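Local coordinates for fucolectin-related protein (Streptococcus pneumoniae, PDB 2WMF) that probably hydrolyses blood-group carbohydrate antigens of the host as a family 98 glycoside hydrolase, at residues T335-N341 with P375-I381; L111-V115 with Y140-K144. All coordinates share one frame; numbering follows the deposited sequence.

Contact 1 of 2, residues T335-N341 with P375-I381; sequences TKAVFWN and PVIHEKI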
loop_
_atom_site.group_PDB
_atom_site.type_symbol
_atom_site.label_atom_id
_atom_site.label_comp_id
_atom_site.label_asym_id
_atom_site.label_seq_id
_atom_site.Cartn_x
_atom_site.Cartn_y
_atom_site.Cartn_z
ATOM N N THR A 335 1.073 -11.645 17.911
ATOM C CA THR A 335 2.355 -12.152 17.400
ATOM C C THR A 335 2.844 -13.314 18.253
ATOM O O THR A 335 3.115 -13.153 19.435
ATOM C CB THR A 335 3.402 -11.005 17.319
ATOM O OG1 THR A 335 2.930 -9.963 16.428
ATOM C CG2 THR A 335 4.738 -11.509 16.799
ATOM N N LYS A 336 2.956 -14.490 17.641
ATOM C CA LYS A 336 3.452 -15.680 18.343
ATOM C C LYS A 336 4.959 -15.931 18.187
ATOM O O LYS A 336 5.560 -16.670 18.980
ATOM C CB LYS A 336 2.688 -16.923 17.887
ATOM C CG LYS A 336 1.155 -16.835 17.923
ATOM C CD LYS A 336 0.610 -16.517 19.263
ATOM C CE LYS A 336 -0.918 -16.394 19.147
ATOM N NZ LYS A 336 -1.554 -16.150 20.475
ATOM N N ALA A 337 5.556 -15.372 17.144
ATOM C CA ALA A 337 6.999 -15.461 16.918
ATOM C C ALA A 337 7.472 -14.243 16.159
ATOM O O ALA A 337 6.708 -13.657 15.384
ATOM C CB ALA A 337 7.370 -16.729 16.082
ATOM N N VAL A 338 8.741 -13.865 16.409
ATOM C CA VAL A 338 9.443 -12.862 15.617
ATOM C C VAL A 338 10.757 -13.439 15.160
ATOM O O VAL A 338 11.281 -14.394 15.764
ATOM C CB VAL A 338 9.712 -11.531 16.396
ATOM C CG1 VAL A 338 8.425 -10.947 16.886
ATOM C CG2 VAL A 338 10.713 -11.710 17.566
ATOM N N PHE A 339 11.280 -12.894 14.071
ATOM C CA PHE A 339 12.627 -13.223 13.628
ATOM C C PHE A 339 13.515 -12.029 13.953
ATOM O O PHE A 339 13.284 -10.912 13.449
ATOM C CB PHE A 339 12.683 -13.527 12.145
ATOM C CG PHE A 339 14.062 -13.964 11.678
ATOM C CD1 PHE A 339 14.412 -15.313 11.635
ATOM C CD2 PHE A 339 15.021 -13.026 11.357
ATOM C CE1 PHE A 339 15.671 -15.704 11.241
ATOM C CE2 PHE A 339 16.298 -13.406 10.982
ATOM C CZ PHE A 339 16.618 -14.742 10.923
ATOM N N TRP A 340 14.527 -12.277 14.781
ATOM C CA TRP A 340 15.537 -11.281 15.146
ATOM C C TRP A 340 16.808 -11.475 14.340
ATOM O O TRP A 340 17.349 -12.603 14.271
ATOM C CB TRP A 340 15.890 -11.407 16.635
ATOM C CG TRP A 340 16.862 -10.374 17.138
ATOM C CD1 TRP A 340 16.846 -9.040 16.890
ATOM C CD2 TRP A 340 17.935 -10.603 18.048
ATOM N NE1 TRP A 340 17.872 -8.412 17.564
ATOM C CE2 TRP A 340 18.564 -9.357 18.276
ATOM C CE3 TRP A 340 18.477 -11.753 18.637
ATOM C CZ2 TRP A 340 19.683 -9.224 19.100
ATOM C CZ3 TRP A 340 19.608 -11.612 19.468
ATOM C CH2 TRP A 340 20.199 -10.356 19.664
ATOM N N ASN A 341 17.240 -10.374 13.745
ATOM C CA ASN A 341 18.439 -10.317 12.905
ATOM C C ASN A 341 19.731 -10.362 13.705
ATOM O O ASN A 341 20.802 -10.207 13.128
ATOM C CB ASN A 341 18.482 -9.039 12.071
ATOM C CG ASN A 341 17.819 -9.153 10.731
ATOM O OD1 ASN A 341 17.262 -10.191 10.358
ATOM N ND2 ASN A 341 17.923 -8.071 9.973
ATOM N N PRO A 375 6.936 -10.358 12.045
ATOM C CA PRO A 375 7.902 -9.267 12.245
ATOM C C PRO A 375 9.363 -9.726 12.204
ATOM O O PRO A 375 9.718 -10.799 12.767
ATOM C CB PRO A 375 7.544 -8.741 13.653
ATOM C CG PRO A 375 6.131 -9.191 13.893
ATOM C CD PRO A 375 6.093 -10.549 13.245
ATOM N N VAL A 376 10.186 -8.928 11.521
ATOM C CA VAL A 376 11.622 -9.034 11.603
ATOM C C VAL A 376 12.109 -7.868 12.434
ATOM O O VAL A 376 11.774 -6.715 12.138
ATOM C CB VAL A 376 12.312 -9.059 10.204
ATOM C CG1 VAL A 376 13.832 -8.821 10.349
ATOM C CG2 VAL A 376 12.066 -10.370 9.534
ATOM N N ILE A 377 12.839 -8.189 13.502
ATOM C CA ILE A 377 13.383 -7.169 14.383
ATOM C C ILE A 377 14.874 -6.952 14.045
ATOM O O ILE A 377 15.653 -7.889 13.928
ATOM C CB ILE A 377 13.223 -7.558 15.877
ATOM C CG1 ILE A 377 11.772 -7.998 16.205
ATOM C CG2 ILE A 377 13.656 -6.349 16.798
ATOM C CD1 ILE A 377 10.708 -6.922 15.886
ATOM N N HIS A 378 15.256 -5.690 13.935
ATOM C CA HIS A 378 16.606 -5.301 13.513
ATOM C C HIS A 378 17.649 -5.650 14.584
ATOM O O HIS A 378 17.350 -5.690 15.804
ATOM C CB HIS A 378 16.591 -3.803 13.240
ATOM C CG HIS A 378 17.794 -3.306 12.507
ATOM N ND1 HIS A 378 18.948 -2.910 13.154
ATOM C CD2 HIS A 378 17.990 -3.081 11.185
ATOM C CE1 HIS A 378 19.821 -2.486 12.244
ATOM N NE2 HIS A 378 19.252 -2.566 11.038
ATOM N N GLU A 379 18.883 -5.899 14.149
ATOM C CA GLU A 379 19.965 -6.262 15.053
ATOM C C GLU A 379 20.289 -5.233 16.139
ATOM O O GLU A 379 20.854 -5.605 17.170
ATOM C CB GLU A 379 21.246 -6.538 14.240
ATOM C CG GLU A 379 21.838 -5.333 13.573
ATOM C CD GLU A 379 22.712 -5.696 12.386
ATOM O OE1 GLU A 379 23.949 -5.762 12.610
ATOM O OE2 GLU A 379 22.180 -5.893 11.278
ATOM N N LYS A 380 19.953 -3.970 15.891
ATOM C CA LYS A 380 20.263 -2.884 16.827
ATOM C C LYS A 380 19.323 -2.867 18.045
ATOM O O LYS A 380 19.596 -2.180 19.057
ATOM C CB LYS A 380 20.256 -1.546 16.097
ATOM C CG LYS A 380 21.463 -1.337 15.210
ATOM C CD LYS A 380 22.755 -1.068 16.045
ATOM C CE LYS A 380 24.015 -0.886 15.212
ATOM N NZ LYS A 380 24.374 -2.128 14.455
ATOM N N ILE A 381 18.224 -3.620 17.961
ATOM C CA ILE A 381 17.331 -3.874 19.102
ATOM C C ILE A 381 17.884 -5.066 19.904
ATOM O O ILE A 381 18.028 -6.172 19.382
ATOM C CB ILE A 381 15.873 -4.177 18.641
ATOM C CG1 ILE A 381 15.325 -3.057 17.732
ATOM C CG2 ILE A 381 14.962 -4.389 19.873
ATOM C CD1 ILE A 381 15.268 -1.640 18.364
HETATM O O HOH W 1 19.575 -5.917 11.191
#

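Contact 2 of 2, residues L111-V115 with Y140-K144; sequences LNIPV and YSVLK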
loop_
_atom_site.group_PDB
_atom_site.type_symbol
_atom_site.label_atom_id
_atom_site.label_comp_id
_atom_site.label_asym_id
_atom_site.label_seq_id
_atom_site.Cartn_x
_atom_site.Cartn_y
_atom_site.Cartn_z
ATOM N N LEU A 111 -4.675 28.193 -1.129
ATOM C CA LEU A 111 -5.813 27.273 -1.206
ATOM C C LEU A 111 -6.043 26.374 0.020
ATOM O O LEU A 111 -6.989 25.565 0.051
ATOM C CB LEU A 111 -5.660 26.396 -2.460
ATOM C CG LEU A 111 -5.650 27.118 -3.828
ATOM C CD1 LEU A 111 -5.311 26.157 -4.988
ATOM C CD2 LEU A 111 -6.992 27.807 -4.081
ATOM N N ASN A 112 -5.218 26.557 1.042
ATOM C CA ASN A 112 -5.230 25.720 2.249
ATOM C C ASN A 112 -5.129 24.219 2.001
ATOM O O ASN A 112 -5.761 23.405 2.665
ATOM C CB ASN A 112 -6.374 26.057 3.215
ATOM C CG ASN A 112 -5.862 26.816 4.378
ATOM O OD1 ASN A 112 -5.219 26.244 5.287
ATOM N ND2 ASN A 112 -6.017 28.131 4.322
ATOM N N ILE A 113 -4.256 23.878 1.077
ATOM C CA ILE A 113 -4.069 22.451 0.696
ATOM C C ILE A 113 -2.843 21.895 1.429
ATOM O O ILE A 113 -1.755 22.427 1.237
ATOM C CB ILE A 113 -3.808 22.313 -0.796
ATOM C CG1 ILE A 113 -5.028 22.794 -1.592
ATOM C CG2 ILE A 113 -3.424 20.815 -1.167
ATOM C CD1 ILE A 113 -4.755 22.935 -3.077
ATOM N N PRO A 114 -3.001 20.816 2.224
ATOM C CA PRO A 114 -1.834 20.228 2.930
ATOM C C PRO A 114 -0.873 19.552 1.940
ATOM O O PRO A 114 -1.321 18.779 1.092
ATOM C CB PRO A 114 -2.461 19.212 3.891
ATOM C CG PRO A 114 -3.758 18.839 3.290
ATOM C CD PRO A 114 -4.250 20.082 2.536
ATOM N N VAL A 115 0.407 19.871 2.043
ATOM C CA VAL A 115 1.403 19.324 1.159
ATOM C C VAL A 115 2.636 18.765 1.865
ATOM O O VAL A 115 2.989 19.175 2.977
ATOM C CB VAL A 115 1.833 20.357 0.082
ATOM C CG1 VAL A 115 0.639 20.792 -0.802
ATOM C CG2 VAL A 115 2.556 21.573 0.733
ATOM N N TYR A 140 5.049 28.510 6.168
ATOM C CA TYR A 140 3.918 27.850 5.539
ATOM C C TYR A 140 3.262 26.823 6.476
ATOM O O TYR A 140 3.805 25.721 6.688
ATOM C CB TYR A 140 4.382 27.149 4.254
ATOM C CG TYR A 140 4.893 28.099 3.192
ATOM C CD1 TYR A 140 3.998 28.951 2.516
ATOM C CD2 TYR A 140 6.260 28.231 2.926
ATOM C CE1 TYR A 140 4.439 29.838 1.567
ATOM C CE2 TYR A 140 6.722 29.144 1.958
ATOM C CZ TYR A 140 5.785 29.950 1.298
ATOM O OH TYR A 140 6.208 30.839 0.353
ATOM N N SER A 141 2.076 27.156 6.982
ATOM C CA SER A 141 1.312 26.222 7.807
ATOM C C SER A 141 0.862 24.974 6.999
ATOM O O SER A 141 0.623 23.921 7.579
ATOM C CB SER A 141 0.084 26.911 8.451
ATOM O OG SER A 141 -0.849 27.332 7.495
ATOM N N VAL A 142 0.714 25.131 5.684
ATOM C CA VAL A 142 0.315 23.973 4.822
ATOM C C VAL A 142 1.447 22.953 4.627
ATOM O O VAL A 142 1.182 21.849 4.165
ATOM C CB VAL A 142 -0.225 24.383 3.425
ATOM C CG1 VAL A 142 -1.527 25.201 3.547
ATOM C CG2 VAL A 142 0.813 25.096 2.617
ATOM N N LEU A 143 2.682 23.314 4.950
ATOM C CA LEU A 143 3.807 22.393 4.765
ATOM C C LEU A 143 3.791 21.383 5.916
ATOM O O LEU A 143 4.150 21.704 7.025
ATOM C CB LEU A 143 5.135 23.134 4.684
ATOM C CG LEU A 143 6.379 22.251 4.489
ATOM C CD1 LEU A 143 6.204 21.310 3.247
ATOM C CD2 LEU A 143 7.713 23.047 4.435
ATOM N N LYS A 144 3.425 20.141 5.603
ATOM C CA LYS A 144 3.219 19.099 6.600
ATOM C C LYS A 144 4.410 18.181 6.794
ATOM O O LYS A 144 4.472 17.455 7.782
ATOM C CB LYS A 144 1.962 18.252 6.263
ATOM C CG LYS A 144 0.682 19.074 6.091
ATOM C CD LYS A 144 0.387 19.832 7.396
ATOM C CE LYS A 144 -0.997 20.393 7.404
ATOM N NZ LYS A 144 -1.146 21.173 6.258
HETATM O O HOH W 2 -3.010 25.590 7.452
#

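Contact 1 of 2, residues T335-N341 with P375-I381
Phe-339 and Trp-340 pair in parallel with Val-376 and Ile-377, and three backbone bonds set the register: Phe-339 N to Pro-375 O (2.9 Å), Ile-377 N to Phe-339 O (2.8 Å) and Asn-341 N to Ile-377 O, the last nearly straight at 174°. On one face of the sheet Val-376 CG2 lies 4.1 Å from Phe-339 CB. On the other, Ile-377 CB touches CD1 of the Trp-340 indole at 4.0 Å. With CG anti to the backbone N (chi1 -177°), the indole brings NE1 to the two ends of the type I turn from His-378 to Ile-381, where it makes two weak, bent bonds, to Ile-381 O (2.9 Å) and His-378 O (3.3 Å); the latter oxygen lies at the ring edge. At the start of the pairing Thr-335 CG2 meets Pro-375 CD, and Val-338 crosses the proline ring at about a right angle. Near Asn-341 a water accepts from its ND2 and from Glu-379 N and donates to Glu-379 OE2 (2.6 Å). Asn-341 OD1 accepts from Ile-346 N and ND2 bonds Glu-188, while Glu-379 forms a salt bridge to Arg-345. The asparagine amide thus has its rotation fixed by partners at both ends, and the short parallel ladder passes from apolar packing at Pro-375 to a polar, water-bridged network beside the turn.

Contact 2 of 2, residues L111-V115 with Y140-K144
Val-142 points into the other segment, its CB 3.3 Å from Ile-113 O and its CG1 methyl against the same oxygen and close to CA of Asn-112. Asn-112, at the Schellman end of helix 95-111, has positive phi (53°); a water that donates to its OD1 lies 2.8 Å from Ser-141 OG, a hydroxyl also bonded to Gln-109. These residues belong to the type I turn from Tyr-140 to Leu-143, which leads from helix 130-139 into strand 143-149; Arg-30 bonds Tyr-140 O and Leu-143 O. Val-142 O accepts an almost straight bond from Val-115 N (3.0 Å, 177°) and a second from Lys-144 NZ (3.2 Å). The two donors arrive from opposite faces of the carbonyl plane, NZ standing well above it and not on a lone pair. Leu-143 follows as the parallel bridge partner of Val-115, its CD1 4.4 Å from Val-115 CG2. Lys-144 N donates to Val-115 O at 2.8 Å, starting the pairing of strands 115-121 and 143-149. The lysine chain, bent at chi2 (-60°) and again at chi4, folds back alongside Pro-114, NZ 3.3 Å from its CB. The two strands are neighbours in the (beta/alpha)8 barrel, joined through helix 130-139 by a beta-alpha-beta crossover: Val-115 packs on Ala-108 of helix 95-111 and Leu-78 of strand 74-79, Leu-143 lies against helix 130-139, and backbone bonds extend the sheet from Pro-114 to Ile-76 and from Lys-144 to His-176.

How the contacts relate
Both contacts join parallel strands, but in different parts of the fold: contact 2 lies where neighbouring strands of the closed eight-stranded barrel begin, whereas contact 1 pairs the central and an outer strand of a three-stranded layer beyond that barrel. Their centres are 37 Å apart and their nearest atoms about 24 Å, so neither touches the other. Contact 1 is the more buried, with 10 of 12 touching residues buried, and buries 530 Å² against 289 Å², both sides summed. It adds an indole NH and a water-linked asparagine amide to its backbone bonds. Contact 2 is partly buried, with exposed Asn-112 at its margin, and relies on valine, leucine and proline side chains, a lysine, and one carbonyl that accepts two hydrogen bonds.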